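Local coordinates for mobilization protein A (Pseudomonas aeruginosa, PDB 2NS6) that nicks one DNA strand at the plasmid's origin of transfer, as the relaxase of a relaxosome that readies the plasmid for conjugation, at residues A[46-60]-A[127-140]. Residues are numbered along the deposited sequence; the frame is centred on the assembly and turned at random.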
loop_
_atom_site.group_PDB
_atom_site.type_symbol
_atom_site.label_atom_id
_atom_site.label_comp_id
_atom_site.label_asym_id
_atom_site.label_seq_id
_atom_site.Cartn_x
_atom_site.Cartn_y
_atom_site.Cartn_z
ATOM N N MET A 46 -4.165 5.964 -7.905
ATOM C CA MET A 46 -5.262 6.740 -7.327
ATOM C C MET A 46 -6.264 7.223 -8.381
ATOM O O MET A 46 -5.879 7.728 -9.438
ATOM C CB MET A 46 -4.712 7.955 -6.572
ATOM C CG MET A 46 -3.984 7.629 -5.295
ATOM S SD MET A 46 -5.037 6.779 -4.098
ATOM C CE MET A 46 -3.818 6.245 -2.900
ATOM N N PRO A 47 -7.569 7.075 -8.100
ATOM C CA PRO A 47 -8.614 7.506 -9.034
ATOM C C PRO A 47 -8.637 9.022 -9.155
ATOM O O PRO A 47 -8.166 9.741 -8.263
ATOM C CB PRO A 47 -9.895 6.931 -8.421
ATOM C CG PRO A 47 -9.588 6.894 -6.965
ATOM C CD PRO A 47 -8.154 6.406 -6.930
ATOM N N GLU A 48 -9.186 9.505 -10.261
ATOM C CA GLU A 48 -9.241 10.936 -10.540
ATOM C C GLU A 48 -9.785 11.840 -9.426
ATOM O O GLU A 48 -9.296 12.952 -9.259
ATOM C CB GLU A 48 -10.022 11.165 -11.843
ATOM C CG GLU A 48 -10.248 12.632 -12.224
ATOM C CD GLU A 48 -8.960 13.447 -12.303
ATOM O OE1 GLU A 48 -8.022 13.041 -13.031
ATOM O OE2 GLU A 48 -8.898 14.504 -11.637
ATOM N N PHE A 49 -10.770 11.388 -8.655
ATOM C CA PHE A 49 -11.307 12.252 -7.605
ATOM C C PHE A 49 -10.288 12.584 -6.503
ATOM O O PHE A 49 -10.488 13.517 -5.729
ATOM C CB PHE A 49 -12.577 11.637 -6.994
ATOM C CG PHE A 49 -12.314 10.547 -5.987
ATOM C CD1 PHE A 49 -11.852 10.857 -4.711
ATOM C CD2 PHE A 49 -12.534 9.214 -6.312
ATOM C CE1 PHE A 49 -11.614 9.854 -3.772
ATOM C CE2 PHE A 49 -12.299 8.202 -5.380
ATOM C CZ PHE A 49 -11.839 8.524 -4.109
ATOM N N VAL A 50 -9.198 11.828 -6.444
ATOM C CA VAL A 50 -8.153 12.030 -5.437
ATOM C C VAL A 50 -7.137 13.116 -5.819
ATOM O O VAL A 50 -6.433 12.975 -6.813
ATOM C CB VAL A 50 -7.379 10.697 -5.191
ATOM C CG1 VAL A 50 -6.154 10.943 -4.322
ATOM C CG2 VAL A 50 -8.300 9.674 -4.521
ATOM N N GLU A 51 -7.059 14.193 -5.034
ATOM C CA GLU A 51 -6.093 15.262 -5.310
ATOM C C GLU A 51 -4.820 14.992 -4.503
ATOM O O GLU A 51 -3.717 15.353 -4.926
ATOM C CB GLU A 51 -6.652 16.641 -4.937
ATOM C CG GLU A 51 -7.904 17.068 -5.694
ATOM C CD GLU A 51 -7.703 17.146 -7.200
ATOM O OE1 GLU A 51 -6.579 17.465 -7.637
ATOM O OE2 GLU A 51 -8.680 16.904 -7.942
ATOM N N ARG A 52 -4.998 14.363 -3.342
ATOM C CA ARG A 52 -3.906 13.975 -2.434
ATOM C C ARG A 52 -4.203 12.561 -1.982
ATOM O O ARG A 52 -5.360 12.217 -1.759
ATOM C CB ARG A 52 -3.876 14.818 -1.157
ATOM C CG ARG A 52 -3.343 16.196 -1.286
ATOM C CD ARG A 52 -3.353 16.820 0.089
ATOM N NE ARG A 52 -2.364 16.216 0.981
ATOM C CZ ARG A 52 -1.254 16.830 1.378
ATOM N NH1 ARG A 52 -0.995 18.064 0.959
ATOM N NH2 ARG A 52 -0.410 16.219 2.200
ATOM N N PRO A 53 -3.163 11.737 -1.802
ATOM C CA PRO A 53 -3.357 10.351 -1.364
ATOM C C PRO A 53 -4.318 10.252 -0.171
ATOM O O PRO A 53 -5.202 9.393 -0.142
ATOM C CB PRO A 53 -1.941 9.901 -1.022
ATOM C CG PRO A 53 -1.101 10.692 -2.007
ATOM C CD PRO A 53 -1.730 12.059 -1.946
ATOM N N ALA A 54 -4.148 11.146 0.800
ATOM C CA ALA A 54 -5.000 11.169 1.983
ATOM C C ALA A 54 -6.474 11.270 1.609
ATOM O O ALA A 54 -7.340 10.735 2.310
ATOM C CB ALA A 54 -4.613 12.339 2.889
ATOM N N ASP A 55 -6.770 11.945 0.504
ATOM C CA ASP A 55 -8.166 12.074 0.091
ATOM C C ASP A 55 -8.789 10.696 -0.137
ATOM O O ASP A 55 -9.968 10.491 0.143
ATOM C CB ASP A 55 -8.294 12.927 -1.184
ATOM C CG ASP A 55 -7.697 14.318 -1.025
ATOM O OD1 ASP A 55 -7.669 14.852 0.105
ATOM O OD2 ASP A 55 -7.265 14.894 -2.046
ATOM N N TYR A 56 -7.999 9.743 -0.625
ATOM C CA TYR A 56 -8.521 8.403 -0.872
ATOM C C TYR A 56 -8.835 7.690 0.444
ATOM O O TYR A 56 -9.878 7.046 0.589
ATOM C CB TYR A 56 -7.508 7.573 -1.671
ATOM C CG TYR A 56 -8.029 6.219 -2.098
ATOM C CD1 TYR A 56 -8.754 6.072 -3.279
ATOM C CD2 TYR A 56 -7.826 5.092 -1.304
ATOM C CE1 TYR A 56 -9.267 4.843 -3.661
ATOM C CE2 TYR A 56 -8.337 3.850 -1.676
ATOM C CZ TYR A 56 -9.058 3.734 -2.855
ATOM O OH TYR A 56 -9.578 2.518 -3.235
ATOM N N TRP A 57 -7.932 7.804 1.409
ATOM C CA TRP A 57 -8.128 7.155 2.691
ATOM C C TRP A 57 -9.249 7.804 3.494
ATOM O O TRP A 57 -9.939 7.128 4.267
ATOM C CB TRP A 57 -6.811 7.151 3.462
ATOM C CG TRP A 57 -5.726 6.512 2.645
ATOM C CD1 TRP A 57 -4.597 7.108 2.171
ATOM C CD2 TRP A 57 -5.705 5.162 2.163
ATOM N NE1 TRP A 57 -3.866 6.212 1.422
ATOM C CE2 TRP A 57 -4.523 5.008 1.407
ATOM C CE3 TRP A 57 -6.568 4.059 2.309
ATOM C CZ2 TRP A 57 -4.182 3.797 0.780
ATOM C CZ3 TRP A 57 -6.231 2.859 1.690
ATOM C CH2 TRP A 57 -5.039 2.740 0.937
ATOM N N ASP A 58 -9.437 9.107 3.299
ATOM C CA ASP A 58 -10.515 9.831 3.981
ATOM C C ASP A 58 -11.846 9.234 3.514
ATOM O O ASP A 58 -12.719 8.934 4.326
ATOM C CB ASP A 58 -10.510 11.329 3.619
ATOM C CG ASP A 58 -9.424 12.131 4.342
ATOM O OD1 ASP A 58 -9.078 11.809 5.501
ATOM O OD2 ASP A 58 -8.931 13.118 3.742
ATOM N N ALA A 59 -11.993 9.078 2.198
ATOM C CA ALA A 59 -13.217 8.527 1.613
ATOM C C ALA A 59 -13.432 7.107 2.113
ATOM O O ALA A 59 -14.524 6.752 2.558
ATOM C CB ALA A 59 -13.128 8.538 0.081
ATOM N N ALA A 60 -12.388 6.291 2.031
ATOM C CA ALA A 60 -12.488 4.919 2.498
ATOM C C ALA A 60 -13.075 4.904 3.916
ATOM O O ALA A 60 -13.984 4.134 4.195
ATOM C CB ALA A 60 -11.111 4.265 2.483
ATOM N N ARG A 127 -9.504 -2.384 -4.048
ATOM C CA ARG A 127 -10.457 -1.872 -5.027
ATOM C C ARG A 127 -9.710 -1.777 -6.341
ATOM O O ARG A 127 -8.613 -1.232 -6.404
ATOM C CB ARG A 127 -10.957 -0.480 -4.623
ATOM C CG ARG A 127 -11.799 -0.468 -3.355
ATOM C CD ARG A 127 -13.240 -0.883 -3.657
ATOM N NE ARG A 127 -14.043 -1.041 -2.448
ATOM C CZ ARG A 127 -15.367 -1.133 -2.444
ATOM N NH1 ARG A 127 -16.034 -1.076 -3.587
ATOM N NH2 ARG A 127 -16.022 -1.296 -1.304
ATOM N N ILE A 128 -10.314 -2.310 -7.392
ATOM C CA ILE A 128 -9.708 -2.319 -8.711
ATOM C C ILE A 128 -9.944 -1.016 -9.459
ATOM O O ILE A 128 -11.090 -0.649 -9.743
ATOM C CB ILE A 128 -10.280 -3.486 -9.535
ATOM C CG1 ILE A 128 -10.022 -4.798 -8.792
ATOM C CG2 ILE A 128 -9.669 -3.505 -10.931
ATOM C CD1 ILE A 128 -10.735 -6.002 -9.372
ATOM N N ASN A 129 -8.868 -0.309 -9.787
ATOM C CA ASN A 129 -9.043 0.927 -10.527
ATOM C C ASN A 129 -9.156 0.589 -12.008
ATOM O O ASN A 129 -8.159 0.288 -12.666
ATOM C CB ASN A 129 -7.873 1.880 -10.310
ATOM C CG ASN A 129 -8.151 3.261 -10.879
ATOM O OD1 ASN A 129 -9.000 3.418 -11.756
ATOM N ND2 ASN A 129 -7.435 4.261 -10.393
ATOM N N ASP A 130 -10.383 0.636 -12.519
ATOM C CA ASP A 130 -10.651 0.335 -13.920
ATOM C C ASP A 130 -10.569 1.570 -14.816
ATOM O O ASP A 130 -10.918 1.506 -15.990
ATOM C CB ASP A 130 -12.036 -0.307 -14.070
ATOM C CG ASP A 130 -13.117 0.456 -13.323
ATOM O OD1 ASP A 130 -12.914 1.646 -13.022
ATOM O OD2 ASP A 130 -14.175 -0.133 -13.044
ATOM N N GLY A 131 -10.112 2.688 -14.260
ATOM C CA GLY A 131 -9.999 3.900 -15.052
ATOM C C GLY A 131 -11.309 4.644 -15.246
ATOM O O GLY A 131 -11.355 5.647 -15.952
ATOM N N ILE A 132 -12.377 4.152 -14.627
ATOM C CA ILE A 132 -13.688 4.792 -14.723
ATOM C C ILE A 132 -13.861 5.777 -13.577
ATOM O O ILE A 132 -13.831 5.389 -12.402
ATOM C CB ILE A 132 -14.819 3.745 -14.652
ATOM C CG1 ILE A 132 -14.776 2.853 -15.888
ATOM C CG2 ILE A 132 -16.169 4.437 -14.535
ATOM C CD1 ILE A 132 -15.669 1.648 -15.792
ATOM N N GLU A 133 -14.046 7.048 -13.916
ATOM C CA GLU A 133 -14.209 8.083 -12.900
ATOM C C GLU A 133 -15.459 7.874 -12.055
ATOM O O GLU A 133 -16.530 7.572 -12.574
ATOM C CB GLU A 133 -14.292 9.478 -13.533
ATOM C CG GLU A 133 -13.097 9.892 -14.363
ATOM C CD GLU A 133 -12.917 11.405 -14.391
ATOM O OE1 GLU A 133 -12.058 11.901 -15.150
ATOM O OE2 GLU A 133 -13.636 12.101 -13.639
ATOM N N ARG A 134 -15.313 8.047 -10.750
ATOM C CA ARG A 134 -16.426 7.897 -9.828
ATOM C C ARG A 134 -16.182 8.878 -8.688
ATOM O O ARG A 134 -15.043 9.084 -8.276
ATOM C CB ARG A 134 -16.491 6.472 -9.250
ATOM C CG ARG A 134 -16.583 5.335 -10.267
ATOM C CD ARG A 134 -16.603 3.977 -9.557
ATOM N NE ARG A 134 -16.874 2.850 -10.459
ATOM C CZ ARG A 134 -15.974 2.285 -11.261
ATOM N NH1 ARG A 134 -14.724 2.729 -11.287
ATOM N NH2 ARG A 134 -16.323 1.266 -12.033
ATOM N N PRO A 135 -17.241 9.534 -8.196
ATOM C CA PRO A 135 -17.072 10.483 -7.088
ATOM C C PRO A 135 -16.594 9.711 -5.856
ATOM O O PRO A 135 -16.732 8.492 -5.798
ATOM C CB PRO A 135 -18.481 11.041 -6.903
ATOM C CG PRO A 135 -19.008 11.060 -8.304
ATOM C CD PRO A 135 -18.548 9.717 -8.855
ATOM N N ALA A 136 -16.043 10.412 -4.873
ATOM C CA ALA A 136 -15.563 9.755 -3.664
ATOM C C ALA A 136 -16.696 8.984 -2.979
ATOM O O ALA A 136 -16.521 7.836 -2.572
ATOM C CB ALA A 136 -14.962 10.794 -2.697
ATOM N N ALA A 137 -17.860 9.618 -2.863
ATOM C CA ALA A 137 -19.015 8.995 -2.225
ATOM C C ALA A 137 -19.544 7.763 -2.975
ATOM O O ALA A 137 -20.346 7.000 -2.432
ATOM C CB ALA A 137 -20.142 10.033 -2.072
ATOM N N GLN A 138 -19.097 7.566 -4.215
ATOM C CA GLN A 138 -19.557 6.428 -5.018
ATOM C C GLN A 138 -18.499 5.352 -5.234
ATOM O O GLN A 138 -18.820 4.215 -5.579
ATOM C CB GLN A 138 -20.030 6.910 -6.393
ATOM C CG GLN A 138 -20.600 5.809 -7.278
ATOM C CD GLN A 138 -20.818 6.268 -8.710
ATOM O OE1 GLN A 138 -21.296 7.375 -8.950
ATOM N NE2 GLN A 138 -20.473 5.413 -9.668
ATOM N N TRP A 139 -17.237 5.714 -5.037
ATOM C CA TRP A 139 -16.140 4.778 -5.259
ATOM C C TRP A 139 -16.212 3.474 -4.470
ATOM O O TRP A 139 -15.945 2.404 -5.018
ATOM C CB TRP A 139 -14.800 5.477 -4.997
ATOM C CG TRP A 139 -13.592 4.609 -5.251
ATOM C CD1 TRP A 139 -12.960 3.804 -4.347
ATOM C CD2 TRP A 139 -12.920 4.411 -6.503
ATOM N NE1 TRP A 139 -11.944 3.118 -4.955
ATOM C CE2 TRP A 139 -11.894 3.466 -6.279
ATOM C CE3 TRP A 139 -13.088 4.933 -7.792
ATOM C CZ2 TRP A 139 -11.036 3.028 -7.296
ATOM C CZ3 TRP A 139 -12.233 4.497 -8.811
ATOM C CH2 TRP A 139 -11.221 3.554 -8.554
ATOM N N PHE A 140 -16.583 3.556 -3.195
ATOM C CA PHE A 140 -16.635 2.377 -2.340
ATOM C C PHE A 140 -17.983 1.646 -2.282
ATOM O O PHE A 140 -18.146 0.673 -1.536
ATOM C CB PHE A 140 -16.170 2.757 -0.928
ATOM C CG PHE A 140 -14.789 3.375 -0.887
ATOM C CD1 PHE A 140 -14.617 4.751 -1.015
ATOM C CD2 PHE A 140 -13.661 2.572 -0.731
ATOM C CE1 PHE A 140 -13.334 5.317 -0.982
ATOM C CE2 PHE A 140 -12.377 3.124 -0.697
ATOM C CZ PHE A 140 -12.214 4.500 -0.824
HETATM O O HOH W 1 -12.698 9.405 -9.637
#
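Trp139 and Tyr56 both turn CG anti to the backbone N (chi1 -178° and -174°), which carries two long aromatic side chains from one segment to the other until they cross at about a right angle. The edge of Tyr56 meets the face of the indole five-membered ring, the planes 74° apart. Here Trp139 NE1 donates to Tyr56 OH over 3.0 Å, a bent bond whose acceptor is tilted from the indole plane. Tyrosine suits the place because its hydroxyl also bonds Ser125 OG, so a buried polar atom has two hydrogen-bond partners. The indole gains a second neighbour in Phe49, whose edge is likewise directed at its face, and a third in Pro47, a compact ring whose CB lies over the six-membered ring, 3.4 Å from Trp139 CZ3.

One face of Phe49 is covered by Ala136 in a CH-pi contact: Ala136 CA lies 3.8 Å from the centroid of the Phe49 ring, almost on its normal; a small residue permits so close an approach by the short helix 136-139. A water accepts from Phe49 N and donates to Arg134 O, bridging the two backbones. Farther along, Phe140 lays its face against Ala60 CA, 3.6 Å from the ring centroid, while Ala59 CB meets the ring's edge. Alanines let the phenyl ring reach the helix backbone.

Away from the annotated sites, the aromatic cluster thus joins two connections of the five-stranded antiparallel sheet: the loop from strand 38-44 with the first turns of helix 53-63, and the loop and helix 136-139 following strand 117-124. Tyr63, farther along helix 53-63, touches Ala137 and Phe140, and helix 18-26 packs against Trp57.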